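DNA annealing helicase and endonuclease ZRANB3 (Homo sapiens, PDB 5MKW) anneals complementary DNA strands in an ATP-dependent manner and cuts DNA to help restart stalled replication forks, this chain being its zinc-binding HNH nuclease domain. Local coordinates at residues D75-G83 with R103-V114. Sequence-based numbering, arbitrary orientation.
Sequences DHIKPVYGG and RTARQAKERSQV
Tyr81 lies over the Glu110 side chain: Glu110 CB stands 3.7 Å from the centroid of the Tyr81 ring and 16° off its normal, a CH-pi contact, while the carboxylate is stacked nearly parallel to the ring. At the ring edge, Val114 CG2 approaches Tyr81 CD2 to 3.4 Å in the ring plane, and Gln113 CG packs against the hydroxyl oxygen. The Tyr81 chi1 of -163° carries the ring across the helix, over Glu110 and up to Val114.

Gly82 is held by two side chains of the helix. Its N donates to Glu110 OE1 (2.9 Å, 162° at the hydrogen), meeting the anti side of the carboxylate; its O accepts from Arg111 NH1 at 2.9 Å, a bond close to the guanidinium plane. Gly82 CA also makes a CA-H...O contact with Gln107 O at 3.6 Å. This close approach occurs within the type II turn Val80-Gly83, where Gly82 has a positive phi. Arg106 NH1 forms a 2.6 Å salt bridge with Glu110 OE2, so both carboxylate oxygens are engaged and the group's rotation is probably restricted.

Gln107 NE2 packs against Pro79 CB and donates to two waters, each 2.9 Å from NE2: one also binds Asp75 OD1 and His76 ND1, the other Val80 O and Glu110 OE1. Direct and water-mediated bonds thus fasten the loop that leaves strand 72-76 onto helix 97-118, within the region responsible for endonuclease activity. Arg103 touches Gln93 of strand 92-96. Antiparallel strands 72-76 and 92-96, with helix 97-118, form the beta-beta-alpha unit of the HNH (His-Me finger) fold.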
# COMPACT_ATOMS: atom_id res chain seq x y z
N ASP A 75 3.12 6.54 1.40
CA ASP A 75 2.71 7.39 0.29
C ASP A 75 2.51 8.81 0.80
O ASP A 75 2.66 9.09 2.00
CB ASP A 75 1.42 6.84 -0.34
CG ASP A 75 1.23 7.23 -1.82
OD1 ASP A 75 1.83 8.24 -2.29
OD2 ASP A 75 0.39 6.58 -2.46
N HIS A 76 2.20 9.72 -0.11
CA HIS A 76 2.04 11.14 0.24
C HIS A 76 0.74 11.39 0.98
O HIS A 76 -0.30 10.81 0.65
CB HIS A 76 2.03 12.01 -1.01
CG HIS A 76 3.29 11.95 -1.79
ND1 HIS A 76 3.37 11.35 -3.02
CD2 HIS A 76 4.54 12.37 -1.49
CE1 HIS A 76 4.61 11.45 -3.48
NE2 HIS A 76 5.34 12.05 -2.56
N ILE A 77 0.77 12.34 1.91
CA ILE A 77 -0.47 12.82 2.50
C ILE A 77 -1.15 13.81 1.56
O ILE A 77 -2.34 13.69 1.31
CB ILE A 77 -0.26 13.50 3.85
CG1 ILE A 77 0.33 12.52 4.88
CG2 ILE A 77 -1.57 14.11 4.33
CD1 ILE A 77 0.93 13.21 6.09
N LYS A 78 -0.36 14.76 1.03
CA LYS A 78 -0.83 15.72 0.02
C LYS A 78 -0.10 15.45 -1.29
O LYS A 78 1.10 15.80 -1.47
CB LYS A 78 -0.54 17.16 0.46
CG LYS A 78 -0.94 17.44 1.90
CD LYS A 78 -1.07 18.94 2.20
CE LYS A 78 -0.83 19.25 3.68
NZ LYS A 78 -1.95 20.03 4.29
N PRO A 79 -0.73 14.62 -2.14
CA PRO A 79 -0.13 14.47 -3.46
C PRO A 79 -0.55 15.61 -4.38
O PRO A 79 -1.64 16.19 -4.26
CB PRO A 79 -0.69 13.15 -3.98
CG PRO A 79 -1.98 12.97 -3.25
CD PRO A 79 -1.84 13.66 -1.91
N VAL A 80 0.29 15.84 -5.36
CA VAL A 80 -0.04 16.68 -6.48
C VAL A 80 -1.07 15.92 -7.36
O VAL A 80 -1.11 14.67 -7.37
CB VAL A 80 1.28 17.00 -7.22
CG1 VAL A 80 1.03 17.83 -8.47
CG2 VAL A 80 2.24 17.71 -6.26
N TYR A 81 -1.93 16.65 -8.06
CA TYR A 81 -2.78 16.06 -9.12
C TYR A 81 -1.98 15.21 -10.12
O TYR A 81 -1.08 15.71 -10.76
CB TYR A 81 -3.51 17.17 -9.87
CG TYR A 81 -4.69 16.69 -10.68
CD1 TYR A 81 -5.89 16.35 -10.05
CD2 TYR A 81 -4.63 16.66 -12.08
CE1 TYR A 81 -6.98 15.90 -10.78
CE2 TYR A 81 -5.71 16.21 -12.82
CZ TYR A 81 -6.88 15.83 -12.17
OH TYR A 81 -7.99 15.45 -12.89
N GLY A 82 -2.28 13.92 -10.23
CA GLY A 82 -1.52 13.04 -11.11
C GLY A 82 -0.35 12.35 -10.44
O GLY A 82 0.30 11.51 -11.04
N GLY A 83 -0.09 12.67 -9.19
CA GLY A 83 0.91 11.93 -8.40
C GLY A 83 2.16 12.75 -8.22
O GLY A 83 2.32 13.82 -8.82
N ARG A 103 -5.48 4.75 -4.87
CA ARG A 103 -4.81 6.02 -5.09
C ARG A 103 -3.99 6.06 -6.39
O ARG A 103 -4.12 6.99 -7.19
CB ARG A 103 -3.89 6.37 -3.93
CG ARG A 103 -3.12 7.65 -4.25
CD ARG A 103 -3.00 8.53 -3.08
NE ARG A 103 -4.28 8.82 -2.46
CZ ARG A 103 -4.37 9.47 -1.31
NH1 ARG A 103 -3.27 9.93 -0.76
NH2 ARG A 103 -5.56 9.73 -0.76
N THR A 104 -3.20 5.03 -6.60
CA THR A 104 -2.42 4.89 -7.83
C THR A 104 -3.29 4.90 -9.10
O THR A 104 -2.96 5.53 -10.12
CB THR A 104 -1.56 3.61 -7.69
OG1 THR A 104 -0.58 3.86 -6.65
CG2 THR A 104 -0.83 3.32 -8.92
N ALA A 105 -4.38 4.16 -9.06
CA ALA A 105 -5.33 4.08 -10.17
C ALA A 105 -6.01 5.41 -10.42
O ALA A 105 -6.13 5.85 -11.58
CB ALA A 105 -6.35 2.99 -9.92
N ARG A 106 -6.37 6.11 -9.36
CA ARG A 106 -6.93 7.46 -9.49
C ARG A 106 -5.92 8.45 -10.10
O ARG A 106 -6.26 9.22 -11.01
CB ARG A 106 -7.39 7.99 -8.14
CG ARG A 106 -8.17 9.28 -8.29
CD ARG A 106 -8.82 9.73 -7.01
NE ARG A 106 -7.97 9.52 -5.84
CZ ARG A 106 -6.89 10.23 -5.56
NH1 ARG A 106 -6.41 11.13 -6.41
NH2 ARG A 106 -6.23 10.01 -4.43
N GLN A 107 -4.68 8.38 -9.65
CA GLN A 107 -3.67 9.29 -10.15
C GLN A 107 -3.34 9.07 -11.62
O GLN A 107 -2.98 10.02 -12.31
CB GLN A 107 -2.42 9.21 -9.31
CG GLN A 107 -2.69 9.68 -7.90
CD GLN A 107 -1.52 9.50 -6.96
OE1 GLN A 107 -0.59 8.74 -7.20
NE2 GLN A 107 -1.55 10.24 -5.90
N ALA A 108 -3.42 7.81 -12.08
CA ALA A 108 -3.29 7.48 -13.52
C ALA A 108 -4.41 8.05 -14.38
O ALA A 108 -4.15 8.58 -15.45
CB ALA A 108 -3.19 5.98 -13.72
N LYS A 109 -5.63 8.06 -13.87
CA LYS A 109 -6.72 8.76 -14.54
C LYS A 109 -6.48 10.26 -14.54
O LYS A 109 -6.69 10.91 -15.56
CB LYS A 109 -8.07 8.46 -13.89
CG LYS A 109 -8.43 6.98 -13.92
CD LYS A 109 -7.96 6.30 -15.21
CE LYS A 109 -8.58 4.93 -15.39
NZ LYS A 109 -10.06 5.02 -15.46
N GLU A 110 -6.02 10.81 -13.42
CA GLU A 110 -5.72 12.23 -13.33
C GLU A 110 -4.67 12.63 -14.34
O GLU A 110 -4.82 13.66 -14.98
CB GLU A 110 -5.27 12.61 -11.94
CG GLU A 110 -6.39 12.53 -10.93
CD GLU A 110 -5.93 12.60 -9.49
OE1 GLU A 110 -4.71 12.71 -9.22
OE2 GLU A 110 -6.81 12.51 -8.61
N ARG A 111 -3.62 11.82 -14.48
CA ARG A 111 -2.62 12.05 -15.52
C ARG A 111 -3.22 12.04 -16.95
O ARG A 111 -2.91 12.90 -17.79
CB ARG A 111 -1.45 11.08 -15.37
CG ARG A 111 -0.51 11.53 -14.26
CD ARG A 111 0.78 10.70 -14.13
NE ARG A 111 0.52 9.25 -14.25
CZ ARG A 111 0.31 8.40 -13.24
NH1 ARG A 111 0.39 8.78 -11.97
NH2 ARG A 111 0.03 7.14 -13.51
N SER A 112 -4.13 11.09 -17.20
CA SER A 112 -5.02 11.13 -18.37
C SER A 112 -5.76 12.44 -18.54
O SER A 112 -5.72 13.04 -19.59
CB SER A 112 -6.08 10.03 -18.26
OG SER A 112 -5.68 8.90 -18.98
N GLN A 113 -6.53 12.85 -17.53
CA GLN A 113 -7.24 14.14 -17.57
C GLN A 113 -6.31 15.33 -17.87
O GLN A 113 -6.66 16.23 -18.65
CB GLN A 113 -8.04 14.39 -16.28
CG GLN A 113 -8.76 15.75 -16.19
CD GLN A 113 -10.07 15.85 -17.00
OE1 GLN A 113 -10.27 15.15 -18.00
NE2 GLN A 113 -10.91 16.82 -16.63
N VAL A 114 -5.11 15.33 -17.29
CA VAL A 114 -4.15 16.38 -17.59
C VAL A 114 -3.68 16.35 -19.04
O VAL A 114 -3.67 17.39 -19.72
CB VAL A 114 -2.92 16.32 -16.68
CG1 VAL A 114 -1.86 17.27 -17.22
CG2 VAL A 114 -3.33 16.67 -15.23
O HOH W 1 0.82 10.09 -4.22
O HOH W 2 -3.08 12.58 -6.51